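Local structure of hypothetical protein ST1066 (2PJZ) at residues L4-I9 with L21-L26; I34-N39 with L180-L185; L46-S51 with T78-A83; F198-R203 with L230-K235. The protein probably binds and hydrolyses ATP as the nucleotide-binding subunit of an ABC transporter, perhaps one that takes up cobalt. One frame throughout, in Å; residues are numbered along the deposited sequence. Where two conformers were deposited one is given.

Contact 1: L4-I9 with L21-L26; sequences LKNVGI and LENINL
N25 reaches across to the backbone of N6 from the neighbouring antiparallel strand, and its side chain can be followed outward atom by atom. CB lies beside the carbonyl oxygen of L4. With CG turned next to its own backbone N (chi1 -68°), the amide is brought over the bend at N6. There N25 OD1 accepts the N6 backbone N at 2.8 Å, the donor standing above the carbonyl plane of the amide. On the other branch, N25 ND2 donates to a water at 2.9 Å, and that water in turn donates to N6 OD1 at 2.6 Å. N6 OD1 also takes N23 ND2 at 2.9 Å, a bond lying in the carbonyl plane; the two amides run side by side, nearly coplanar at 15°. A chain of polar groups thus bridges the two bends on the exposed side of the pair.

The apolar side chains of L4, V7, I9, L21, I24 and L26 gather on the opposite side of the sheet. L4 CD2 meets I24 CG2 at 3.9 Å, and V7 packs on I24. Beyond them, L4 and I9 press on helix 43-50, while I24 and L26 reach L204. V7 and I24 exchange two backbone bonds, V7 N to I24 O at 3.0 Å and I24 N to V7 O at 2.9 Å.

N6 and N23 both have positive phi, and each precedes a residue of that pair: two G1 beta bulges, one in each strand, bending the hairpin of the antiparallel beta subdomain that belongs to an ABC ATPase domain.

Contact 2: I34-N39 with L180-L185; sequences IILGPN and LVTHEL
This is parallel strand pairing in the buried middle of the mixed core sheet, continued past the strand ends by N39 lying over the ring of H183. The axes of the short strands 34-36 and 180-182 come within 4.7 Å of each other. I35 N binds L180 O at 2.9 Å and I35 O accepts T182 N at 3.1 Å; a weaker bond from G37 N to T182 O follows.

T182 CG2 sits between its own backbone N and carbonyl carbon, since OG1 is anti to the N (chi1 -172°), and it packs alongside L36 CD2 at 3.6 Å and I34 CG2. T182 OG1 accepts E184 N at 3.0 Å in an ST turn and also bonds E154. Such a core is that of P-loop NTPases: strand 32-36 runs into what is probably the Walker A loop, and H183 probably corresponds to the switch histidine (H-loop) of ABC ATPases.

The H183 ring is sandwiched. N39 ND2 lies 3.9 Å above one face and E184 CG 3.7 Å above the other, the N39 amide being inclined 49° to the ring. An alanine in place of H183 is likely to strip both N39 and E184 of the surface they lean on and leave E157, which bonds NE2, without that partner. H183 CB rests 3.3 Å from G37 O, an oxygen that also takes K43 NZ.

Contact 3: L46-S51 with T78-A83; sequences LLRAIS and TNLPEA
R48 and E82 come together through two bends, R48 folding at chi3 (72°) and E82 at chi2 (88°), which bring the ends of both side chains together between helix 43-50 and the loop. The chains cross at about a right angle. E82 OE2 comes over one face of the R48 guanidinium, 2.8 Å from R48 NE but well out of its plane, so the salt bridge rests on charge and no N-H points at the oxygen. R48 was deposited in two conformers, so the bridge is doubtful for the other one.

Next to it, L80 sets CD1 against the helix, 3.8 Å from R48 CG and 3.7 Å from S51 OG, with L47 CB a little farther off. S51 OG donates to L47 O at 2.8 Å; S51 N reaches that same oxygen from the other side of its plane, so two donors grip it at the helix end.

T78 turns its CB toward S51 OG, while its OG1 accepts L80 N at 3.1 Å and bonds G151 O. A valine at T78 would probably cost the L80 amide and G151 O this partner, setting the turn that presents L80 free to shift.

The T78-L80 turn is an ST turn, and its place after strand 76-78 and before helix 90-100 is consistent with the Q-loop region of ABC ATPases, here packed on the helix that follows the probable P-loop.

Contact 4: F198-R203 with L230-K235; sequences FLVGNR and LDIMDK
L230 lies across F198 at about a right angle, its two methyls doing different work. CD1 stands over one face of the phenyl ring, and L230 CD2 comes 4.0 Å from F198 CD2, near F198 CB as well. The ring is offered by a chi1 of -72°, which sets CG beside its backbone N, and L230 answers with an extended tip (chi2 172°).

V200 places CG2 between its backbone N and carbonyl carbon, from where that one methyl touches L230 CD2 and, at 4.3 Å, I232 CD1. I232 is likewise stretched out at chi2, so that its far methyl is the atom to arrive. Helix 256-260 closes this apolar patch: I257 packs on F198 and I232, Y258 on V200 and I232.

The strands 198-200 and 230-232 are not paired; at 8.6 Å between axes they belong to different sheets, the mixed core sheet of the ATPase domain and the antiparallel sheet near the C terminus. Each leads into a tight hairpin turn, type II' from I232 to K235.

At the turn ends the backbones meet. G201, with positive phi, brings CA to 3.4 Å from D231 O, where a CB would collide with that oxygen. A water donates to G201 O at 2.9 Å and weakly to D231 O, while Q205 NE2 bonds both V200 O and D231 O.

Overall arrangement
From the N terminus, contact 1 closes first, folding strands 2-11 and 17-28 into a hairpin. Strand 32-36 follows and opens contact 2, which is not completed until strand 177-182, well over a hundred residues later. Contact 3 falls wholly within that long excursion, pinning helix 43-50 to the loop after strand 76-78. Contact 4 comes last, in series, and none of the four cross. The helix of contact 3 joins two of the others: it packs on L4 and I9 of contact 1 and, through L47, on V181 of contact 2. Strands 32-36 and 195-200 are sheet neighbours, so contact 2 runs directly into contact 4, which ties on the C-terminal sheet.

Contact 1: L4-I9 with L21-L26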
loop_
_atom_site.group_PDB
_atom_site.type_symbol
_atom_site.label_atom_id
_atom_site.label_comp_id
_atom_site.label_asym_id
_atom_site.label_seq_id
_atom_site.Cartn_x
_atom_site.Cartn_y
_atom_site.Cartn_z
ATOM N N LEU A 4 -8.428 11.749 2.344
ATOM C CA LEU A 4 -7.947 12.442 1.118
ATOM C C LEU A 4 -9.116 13.195 0.576
ATOM O O LEU A 4 -10.190 12.594 0.262
ATOM C CB LEU A 4 -7.388 11.462 0.064
ATOM C CG LEU A 4 -5.990 10.863 0.288
ATOM C CD1 LEU A 4 -5.856 10.110 1.618
ATOM C CD2 LEU A 4 -5.622 9.969 -0.894
ATOM N N LYS A 5 -9.004 14.522 0.504
ATOM C CA LYS A 5 -10.136 15.343 0.024
ATOM C C LYS A 5 -9.767 16.113 -1.237
ATOM O O LYS A 5 -9.115 17.160 -1.161
ATOM C CB LYS A 5 -10.655 16.333 1.093
ATOM C CG LYS A 5 -10.851 15.767 2.512
ATOM C CD LYS A 5 -11.908 14.662 2.608
ATOM C CE LYS A 5 -13.366 15.183 2.445
ATOM N NZ LYS A 5 -14.364 14.071 2.612
ATOM N N ASN A 6 -10.178 15.568 -2.378
ATOM C CA ASN A 6 -9.935 16.136 -3.711
ATOM C C ASN A 6 -8.427 16.263 -3.991
ATOM O O ASN A 6 -7.931 17.333 -4.359
ATOM C CB ASN A 6 -10.609 17.519 -3.842
ATOM C CG ASN A 6 -10.675 17.996 -5.292
ATOM O OD1 ASN A 6 -10.944 17.202 -6.192
ATOM N ND2 ASN A 6 -10.418 19.276 -5.513
ATOM N N VAL A 7 -7.711 15.162 -3.798
ATOM C CA VAL A 7 -6.260 15.147 -4.007
ATOM C C VAL A 7 -5.922 15.019 -5.499
ATOM O O VAL A 7 -6.558 14.248 -6.220
ATOM C CB VAL A 7 -5.603 14.007 -3.190
ATOM C CG1 VAL A 7 -4.083 13.899 -3.491
ATOM C CG2 VAL A 7 -5.811 14.307 -1.703
ATOM N N GLY A 8 -4.934 15.785 -5.951
ATOM C CA GLY A 8 -4.431 15.627 -7.332
ATOM C C GLY A 8 -2.917 15.519 -7.217
ATOM O O GLY A 8 -2.297 16.143 -6.331
ATOM N N ILE A 9 -2.296 14.695 -8.056
ATOM C CA ILE A 9 -0.845 14.634 -8.077
ATOM C C ILE A 9 -0.378 14.385 -9.492
ATOM O O ILE A 9 -0.987 13.606 -10.218
ATOM C CB ILE A 9 -0.252 13.524 -7.167
ATOM C CG1 ILE A 9 -1.103 13.282 -5.909
ATOM C CG2 ILE A 9 1.195 13.882 -6.830
ATOM C CD1 ILE A 9 -0.681 12.100 -5.078
ATOM N N LEU A 21 -3.206 12.290 -11.540
ATOM C CA LEU A 21 -4.378 11.808 -10.830
ATOM C C LEU A 21 -5.122 13.059 -10.380
ATOM O O LEU A 21 -4.498 14.046 -9.940
ATOM C CB LEU A 21 -3.951 11.037 -9.583
ATOM C CG LEU A 21 -3.212 9.723 -9.799
ATOM C CD1 LEU A 21 -2.811 9.096 -8.479
ATOM C CD2 LEU A 21 -4.169 8.803 -10.512
ATOM N N GLU A 22 -6.441 13.065 -10.518
ATOM C CA GLU A 22 -7.208 14.203 -10.018
ATOM C C GLU A 22 -8.415 13.691 -9.245
ATOM O O GLU A 22 -8.838 12.539 -9.443
ATOM C CB GLU A 22 -7.691 15.117 -11.163
ATOM C CG GLU A 22 -6.576 15.671 -12.035
ATOM C CD GLU A 22 -5.754 16.766 -11.367
ATOM O OE1 GLU A 22 -6.189 17.341 -10.340
ATOM O OE2 GLU A 22 -4.668 17.064 -11.900
ATOM N N ASN A 23 -8.953 14.545 -8.380
ATOM C CA ASN A 23 -10.209 14.270 -7.675
ATOM C C ASN A 23 -10.169 12.936 -6.907
ATOM O O ASN A 23 -11.122 12.125 -6.935
ATOM C CB ASN A 23 -11.386 14.298 -8.677
ATOM C CG ASN A 23 -11.356 15.521 -9.578
ATOM O OD1 ASN A 23 -11.296 15.389 -10.820
ATOM N ND2 ASN A 23 -11.370 16.701 -8.985
ATOM N N ILE A 24 -9.051 12.683 -6.234
ATOM C CA ILE A 24 -8.915 11.447 -5.474
ATOM C C ILE A 24 -9.523 11.684 -4.113
ATOM O O ILE A 24 -9.072 12.575 -3.373
ATOM C CB ILE A 24 -7.455 10.962 -5.340
ATOM C CG1 ILE A 24 -6.832 10.726 -6.735
ATOM C CG2 ILE A 24 -7.342 9.681 -4.404
ATOM C CD1 ILE A 24 -7.553 9.662 -7.650
ATOM N N ASN A 25 -10.529 10.873 -3.777
ATOM C CA ASN A 25 -11.197 10.988 -2.476
ATOM C C ASN A 25 -11.215 9.641 -1.736
ATOM O O ASN A 25 -11.484 8.591 -2.337
ATOM C CB ASN A 25 -12.612 11.479 -2.659
ATOM C CG ASN A 25 -12.680 12.894 -3.141
ATOM O OD1 ASN A 25 -12.389 13.834 -2.401
ATOM N ND2 ASN A 25 -13.095 13.067 -4.404
ATOM N N LEU A 26 -10.877 9.651 -0.450
ATOM C CA LEU A 26 -10.860 8.418 0.322
ATOM C C LEU A 26 -10.925 8.753 1.814
ATOM O O LEU A 26 -10.244 9.676 2.247
ATOM C CB LEU A 26 -9.558 7.633 0.054
ATOM C CG LEU A 26 -9.304 6.355 0.857
ATOM C CD1 LEU A 26 -10.278 5.282 0.427
ATOM C CD2 LEU A 26 -7.873 5.858 0.702
HETATM O O HOH W 1 -13.025 15.639 -5.845
#

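Contact 2: I34-N39 with L180-L185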
loop_
_atom_site.group_PDB
_atom_site.type_symbol
_atom_site.label_atom_id
_atom_site.label_comp_id
_atom_site.label_asym_id
_atom_site.label_seq_id
_atom_site.Cartn_x
_atom_site.Cartn_y
_atom_site.Cartn_z
ATOM N N ILE A 34 -6.617 -1.988 1.181
ATOM C CA ILE A 34 -5.632 -2.266 0.152
ATOM C C ILE A 34 -5.998 -1.503 -1.108
ATOM O O ILE A 34 -7.159 -1.469 -1.510
ATOM C CB ILE A 34 -5.557 -3.797 -0.153
ATOM C CG1 ILE A 34 -5.123 -4.554 1.099
ATOM C CG2 ILE A 34 -4.585 -4.084 -1.340
ATOM C CD1 ILE A 34 -5.401 -6.060 1.016
ATOM N N ILE A 35 -5.020 -0.847 -1.721
ATOM C CA ILE A 35 -5.307 -0.159 -2.958
ATOM C C ILE A 35 -4.586 -0.985 -4.006
ATOM O O ILE A 35 -3.374 -1.207 -3.882
ATOM C CB ILE A 35 -4.759 1.295 -2.951
ATOM C CG1 ILE A 35 -5.544 2.147 -1.934
ATOM C CG2 ILE A 35 -4.843 1.907 -4.371
ATOM C CD1 ILE A 35 -5.049 3.632 -1.883
ATOM N N LEU A 36 -5.358 -1.460 -4.995
ATOM C CA LEU A 36 -4.832 -2.339 -6.047
ATOM C C LEU A 36 -4.739 -1.547 -7.306
ATOM O O LEU A 36 -5.669 -0.858 -7.677
ATOM C CB LEU A 36 -5.784 -3.529 -6.321
ATOM C CG LEU A 36 -6.020 -4.518 -5.211
ATOM C CD1 LEU A 36 -7.156 -5.494 -5.615
ATOM C CD2 LEU A 36 -4.691 -5.258 -4.891
ATOM N N GLY A 37 -3.605 -1.597 -7.972
ATOM C CA GLY A 37 -3.541 -0.845 -9.222
ATOM C C GLY A 37 -2.366 -1.380 -9.994
ATOM O O GLY A 37 -1.401 -1.819 -9.382
ATOM N N PRO A 38 -2.441 -1.319 -11.335
ATOM C CA PRO A 38 -1.298 -1.687 -12.166
ATOM C C PRO A 38 -0.078 -0.845 -11.887
ATOM O O PRO A 38 -0.184 0.279 -11.356
ATOM C CB PRO A 38 -1.804 -1.455 -13.605
ATOM C CG PRO A 38 -3.026 -0.679 -13.502
ATOM C CD PRO A 38 -3.617 -0.925 -12.136
ATOM N N ASN A 39 1.082 -1.380 -12.255
ATOM C CA ASN A 39 2.295 -0.614 -12.213
ATOM C C ASN A 39 2.026 0.647 -13.030
ATOM O O ASN A 39 1.316 0.608 -14.046
ATOM C CB ASN A 39 3.507 -1.426 -12.721
ATOM C CG ASN A 39 4.171 -2.247 -11.608
ATOM O OD1 ASN A 39 4.074 -1.903 -10.421
ATOM N ND2 ASN A 39 4.853 -3.330 -11.989
ATOM N N LEU A 180 -2.349 -0.186 2.364
ATOM C CA LEU A 180 -1.327 -1.049 1.812
ATOM C C LEU A 180 -1.511 -0.970 0.308
ATOM O O LEU A 180 -2.600 -1.211 -0.165
ATOM C CB LEU A 180 -1.555 -2.499 2.270
ATOM C CG LEU A 180 -0.492 -3.553 1.906
ATOM C CD1 LEU A 180 -0.587 -4.771 2.853
ATOM C CD2 LEU A 180 -0.614 -4.014 0.434
ATOM N N VAL A 181 -0.459 -0.648 -0.446
ATOM C CA VAL A 181 -0.610 -0.606 -1.890
ATOM C C VAL A 181 0.166 -1.728 -2.578
ATOM O O VAL A 181 1.281 -2.034 -2.186
ATOM C CB VAL A 181 -0.241 0.784 -2.530
ATOM C CG1 VAL A 181 -0.907 1.945 -1.767
ATOM C CG2 VAL A 181 1.245 0.995 -2.611
ATOM N N THR A 182 -0.437 -2.309 -3.621
ATOM C CA THR A 182 0.193 -3.424 -4.341
ATOM C C THR A 182 -0.388 -3.645 -5.717
ATOM O O THR A 182 -1.573 -3.347 -5.966
ATOM C CB THR A 182 0.106 -4.756 -3.531
ATOM O OG1 THR A 182 0.901 -5.763 -4.187
ATOM C CG2 THR A 182 -1.361 -5.225 -3.410
ATOM N N HIS A 183 0.446 -4.187 -6.618
ATOM C CA HIS A 183 -0.020 -4.604 -7.936
ATOM C C HIS A 183 -0.169 -6.146 -7.983
ATOM O O HIS A 183 -0.661 -6.702 -8.972
ATOM C CB HIS A 183 0.954 -4.116 -9.030
ATOM C CG HIS A 183 2.269 -4.831 -9.039
ATOM N ND1 HIS A 183 2.505 -5.941 -9.823
ATOM C CD2 HIS A 183 3.425 -4.594 -8.370
ATOM C CE1 HIS A 183 3.740 -6.365 -9.632
ATOM N NE2 HIS A 183 4.322 -5.571 -8.753
ATOM N N GLU A 184 0.281 -6.804 -6.919
ATOM C CA GLU A 184 0.366 -8.269 -6.836
ATOM C C GLU A 184 -0.902 -8.948 -6.321
ATOM O O GLU A 184 -1.319 -8.742 -5.197
ATOM C CB GLU A 184 1.546 -8.669 -5.951
ATOM C CG GLU A 184 2.793 -7.929 -6.337
ATOM C CD GLU A 184 4.011 -8.522 -5.724
ATOM O OE1 GLU A 184 4.135 -8.453 -4.487
ATOM O OE2 GLU A 184 4.855 -9.037 -6.491
ATOM N N LEU A 185 -1.503 -9.770 -7.155
ATOM C CA LEU A 185 -2.795 -10.352 -6.835
ATOM C C LEU A 185 -2.654 -11.653 -6.052
ATOM O O LEU A 185 -3.594 -12.079 -5.380
ATOM C CB LEU A 185 -3.585 -10.585 -8.128
ATOM C CG LEU A 185 -3.918 -9.378 -8.999
ATOM C CD1 LEU A 185 -4.436 -9.853 -10.329
ATOM C CD2 LEU A 185 -4.931 -8.426 -8.342
#

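Contact 3: L46-S51 with T78-A83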
loop_
_atom_site.group_PDB
_atom_site.type_symbol
_atom_site.label_atom_id
_atom_site.label_comp_id
_atom_site.label_asym_id
_atom_site.label_seq_id
_atom_site.Cartn_x
_atom_site.Cartn_y
_atom_site.Cartn_z
ATOM N N LEU A 46 0.780 8.281 -4.488
ATOM C CA LEU A 46 -0.265 8.604 -3.499
ATOM C C LEU A 46 0.222 8.396 -2.062
ATOM O O LEU A 46 0.049 9.262 -1.202
ATOM C CB LEU A 46 -1.503 7.753 -3.779
ATOM C CG LEU A 46 -2.936 8.254 -3.629
ATOM C CD1 LEU A 46 -3.123 9.625 -4.232
ATOM C CD2 LEU A 46 -3.838 7.238 -4.381
ATOM N N LEU A 47 0.892 7.272 -1.815
ATOM C CA LEU A 47 1.471 7.028 -0.507
ATOM C C LEU A 47 2.541 8.034 -0.137
ATOM O O LEU A 47 2.644 8.431 1.026
ATOM C CB LEU A 47 2.066 5.615 -0.481
ATOM C CG LEU A 47 1.769 4.703 0.701
ATOM C CD1 LEU A 47 0.300 4.769 1.283
ATOM C CD2 LEU A 47 2.101 3.270 0.253
ATOM N N ARG A 48 3.355 8.445 -1.112
ATOM C CA ARG A 48 4.380 9.443 -0.839
ATOM C C ARG A 48 3.726 10.771 -0.393
ATOM O O ARG A 48 4.174 11.392 0.563
ATOM C CB ARG A 48 5.312 9.616 -2.057
ATOM C CG ARG A 48 6.354 8.478 -2.207
ATOM C CD ARG A 48 7.127 8.541 -3.536
ATOM N NE ARG A 48 8.072 9.650 -3.578
ATOM C CZ ARG A 48 8.585 10.185 -4.684
ATOM N NH1 ARG A 48 8.247 9.738 -5.889
ATOM N NH2 ARG A 48 9.448 11.182 -4.582
ATOM N N ALA A 49 2.670 11.195 -1.081
ATOM C CA ALA A 49 1.931 12.401 -0.694
ATOM C C ALA A 49 1.362 12.288 0.735
ATOM O O ALA A 49 1.509 13.208 1.554
ATOM C CB ALA A 49 0.834 12.698 -1.684
ATOM N N ILE A 50 0.706 11.172 1.031
ATOM C CA ILE A 50 0.147 10.951 2.387
ATOM C C ILE A 50 1.256 11.000 3.451
ATOM O O ILE A 50 1.051 11.519 4.558
ATOM C CB ILE A 50 -0.619 9.570 2.446
ATOM C CG1 ILE A 50 -1.846 9.583 1.509
ATOM C CG2 ILE A 50 -0.995 9.222 3.891
ATOM C CD1 ILE A 50 -2.451 8.142 1.276
ATOM N N SER A 51 2.448 10.505 3.100
ATOM C CA SER A 51 3.597 10.453 4.032
ATOM C C SER A 51 4.412 11.731 4.123
ATOM O O SER A 51 5.434 11.783 4.846
ATOM C CB SER A 51 4.521 9.281 3.700
ATOM O OG SER A 51 3.772 8.099 3.561
ATOM N N THR A 78 5.703 4.605 7.698
ATOM C CA THR A 78 5.683 4.110 6.319
ATOM C C THR A 78 6.951 3.274 6.098
ATOM O O THR A 78 7.969 3.456 6.783
ATOM C CB THR A 78 5.576 5.276 5.254
ATOM O OG1 THR A 78 5.512 4.748 3.908
ATOM C CG2 THR A 78 6.802 6.225 5.356
ATOM N N ASN A 79 6.860 2.328 5.182
ATOM C CA ASN A 79 8.054 1.579 4.742
ATOM C C ASN A 79 8.675 2.166 3.497
ATOM O O ASN A 79 9.597 1.568 2.940
ATOM C CB ASN A 79 7.689 0.114 4.483
ATOM C CG ASN A 79 6.825 -0.073 3.229
ATOM O OD1 ASN A 79 6.311 0.888 2.650
ATOM N ND2 ASN A 79 6.701 -1.328 2.786
ATOM N N LEU A 80 8.199 3.345 3.059
ATOM C CA LEU A 80 8.726 3.937 1.804
ATOM C C LEU A 80 10.230 4.204 1.923
ATOM O O LEU A 80 10.705 4.677 2.971
ATOM C CB LEU A 80 8.018 5.249 1.433
ATOM C CG LEU A 80 6.619 5.111 0.826
ATOM C CD1 LEU A 80 5.920 6.494 0.969
ATOM C CD2 LEU A 80 6.638 4.656 -0.640
ATOM N N PRO A 81 10.978 3.918 0.848
ATOM C CA PRO A 81 12.442 4.040 0.941
ATOM C C PRO A 81 12.881 5.462 1.320
ATOM O O PRO A 81 13.881 5.623 2.007
ATOM C CB PRO A 81 12.931 3.678 -0.471
ATOM C CG PRO A 81 11.855 2.921 -1.088
ATOM C CD PRO A 81 10.537 3.441 -0.470
ATOM N N GLU A 82 12.111 6.468 0.903
ATOM C CA GLU A 82 12.395 7.889 1.205
ATOM C C GLU A 82 12.474 8.182 2.722
ATOM O O GLU A 82 13.124 9.152 3.152
ATOM C CB GLU A 82 11.320 8.792 0.580
ATOM C CG GLU A 82 11.333 8.907 -0.949
ATOM C CD GLU A 82 10.521 7.839 -1.680
ATOM O OE1 GLU A 82 10.168 6.762 -1.120
ATOM O OE2 GLU A 82 10.256 8.075 -2.872
ATOM N N ALA A 83 11.820 7.350 3.529
ATOM C CA ALA A 83 11.836 7.521 5.005
ATOM C C ALA A 83 13.131 7.015 5.669
ATOM O O ALA A 83 13.341 7.222 6.869
ATOM C CB ALA A 83 10.585 6.844 5.650
#

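Contact 4: F198-R203 with L230-K235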
loop_
_atom_site.group_PDB
_atom_site.type_symbol
_atom_site.label_atom_id
_atom_site.label_comp_id
_atom_site.label_asym_id
_atom_site.label_seq_id
_atom_site.Cartn_x
_atom_site.Cartn_y
_atom_site.Cartn_z
ATOM N N PHE A 198 -9.665 -0.177 -6.113
ATOM C CA PHE A 198 -8.883 -0.195 -7.349
ATOM C C PHE A 198 -8.506 1.236 -7.747
ATOM O O PHE A 198 -9.354 2.110 -7.759
ATOM C CB PHE A 198 -9.742 -0.769 -8.483
ATOM C CG PHE A 198 -9.969 -2.241 -8.353
ATOM C CD1 PHE A 198 -9.081 -3.150 -8.957
ATOM C CD2 PHE A 198 -11.053 -2.720 -7.617
ATOM C CE1 PHE A 198 -9.284 -4.533 -8.847
ATOM C CE2 PHE A 198 -11.272 -4.103 -7.514
ATOM C CZ PHE A 198 -10.386 -5.007 -8.120
ATOM N N LEU A 199 -7.242 1.455 -8.083
ATOM C CA LEU A 199 -6.855 2.726 -8.721
ATOM C C LEU A 199 -6.878 2.440 -10.226
ATOM O O LEU A 199 -5.900 1.907 -10.755
ATOM C CB LEU A 199 -5.462 3.165 -8.245
ATOM C CG LEU A 199 -4.951 4.567 -8.629
ATOM C CD1 LEU A 199 -5.910 5.696 -8.207
ATOM C CD2 LEU A 199 -3.613 4.758 -8.017
ATOM N N VAL A 200 -7.993 2.792 -10.869
ATOM C CA VAL A 200 -8.213 2.670 -12.344
ATOM C C VAL A 200 -9.237 3.690 -12.809
ATOM O O VAL A 200 -10.006 4.197 -12.022
ATOM C CB VAL A 200 -8.748 1.258 -12.778
ATOM C CG1 VAL A 200 -7.640 0.230 -12.730
ATOM C CG2 VAL A 200 -9.935 0.835 -11.922
ATOM N N GLY A 201 -9.278 3.987 -14.104
ATOM C CA GLY A 201 -10.246 4.961 -14.615
ATOM C C GLY A 201 -9.944 6.320 -14.046
ATOM O O GLY A 201 -10.851 7.119 -13.751
ATOM N N ASN A 202 -8.652 6.558 -13.812
ATOM C CA ASN A 202 -8.197 7.812 -13.243
ATOM C C ASN A 202 -8.975 8.107 -11.940
ATOM O O ASN A 202 -9.255 9.249 -11.590
ATOM C CB ASN A 202 -8.262 8.926 -14.352
ATOM C CG ASN A 202 -7.454 8.552 -15.685
ATOM O OD1 ASN A 202 -7.960 8.681 -16.800
ATOM N ND2 ASN A 202 -6.232 8.107 -15.540
ATOM N N ARG A 203 -9.352 7.047 -11.202
ATOM C CA ARG A 203 -10.174 7.171 -9.979
ATOM C C ARG A 203 -9.815 6.111 -8.924
ATOM O O ARG A 203 -9.289 5.061 -9.259
ATOM C CB ARG A 203 -11.659 6.949 -10.319
ATOM C CG ARG A 203 -12.350 8.016 -11.184
ATOM C CD ARG A 203 -13.453 7.375 -12.066
ATOM N NE ARG A 203 -13.766 8.218 -13.224
ATOM C CZ ARG A 203 -14.732 9.138 -13.254
ATOM N NH1 ARG A 203 -15.511 9.338 -12.195
ATOM N NH2 ARG A 203 -14.918 9.867 -14.353
ATOM N N LEU A 230 -16.759 -0.849 -11.971
ATOM C CA LEU A 230 -15.646 0.051 -12.298
ATOM C C LEU A 230 -15.911 0.822 -13.576
ATOM O O LEU A 230 -16.248 0.229 -14.587
ATOM C CB LEU A 230 -14.356 -0.744 -12.494
ATOM C CG LEU A 230 -13.853 -1.617 -11.347
ATOM C CD1 LEU A 230 -12.692 -2.433 -11.835
ATOM C CD2 LEU A 230 -13.466 -0.740 -10.145
ATOM N N ASP A 231 -15.733 2.139 -13.525
ATOM C CA ASP A 231 -15.731 3.003 -14.719
ATOM C C ASP A 231 -14.312 3.151 -15.301
ATOM O O ASP A 231 -13.404 3.591 -14.584
ATOM C CB ASP A 231 -16.309 4.364 -14.328
ATOM C CG ASP A 231 -17.652 4.245 -13.618
ATOM O OD1 ASP A 231 -18.550 3.546 -14.139
ATOM O OD2 ASP A 231 -17.836 4.837 -12.541
ATOM N N ILE A 232 -14.117 2.753 -16.568
ATOM C CA ILE A 232 -12.790 2.694 -17.237
ATOM C C ILE A 232 -12.809 3.128 -18.728
ATOM O O ILE A 232 -13.567 2.559 -19.522
ATOM C CB ILE A 232 -12.198 1.280 -17.171
ATOM C CG1 ILE A 232 -12.070 0.810 -15.719
ATOM C CG2 ILE A 232 -10.842 1.224 -17.879
ATOM C CD1 ILE A 232 -11.712 -0.629 -15.577
ATOM N N MET A 233 -11.910 4.058 -19.104
ATOM C CA MET A 233 -12.038 4.932 -20.314
ATOM C C MET A 233 -13.482 5.428 -20.430
ATOM O O MET A 233 -13.836 6.428 -19.806
ATOM C CB MET A 233 -11.375 4.387 -21.627
ATOM C CG MET A 233 -10.657 3.032 -21.444
ATOM S SD MET A 233 -8.944 2.624 -22.091
ATOM N N ASP A 234 -14.337 4.692 -21.127
ATOM C CA ASP A 234 -15.760 5.017 -21.088
ATOM C C ASP A 234 -16.634 3.873 -20.582
ATOM O O ASP A 234 -17.714 4.105 -20.038
ATOM C CB ASP A 234 -16.239 5.511 -22.453
ATOM C CG ASP A 234 -16.122 7.014 -22.588
ATOM O OD1 ASP A 234 -16.015 7.701 -21.537
ATOM O OD2 ASP A 234 -16.141 7.517 -23.737
ATOM N N LYS A 235 -16.129 2.652 -20.731
ATOM C CA LYS A 235 -16.861 1.443 -20.418
ATOM C C LYS A 235 -17.061 1.185 -18.919
ATOM O O LYS A 235 -16.588 1.937 -18.049
ATOM C CB LYS A 235 -16.164 0.246 -21.063
ATOM C CG LYS A 235 -15.675 0.476 -22.503
ATOM C CD LYS A 235 -14.978 -0.768 -23.045
ATOM C CE LYS A 235 -15.872 -1.543 -24.011
ATOM N NZ LYS A 235 -15.070 -2.498 -24.846
HETATM O O HOH W 2 -13.006 6.492 -15.568
#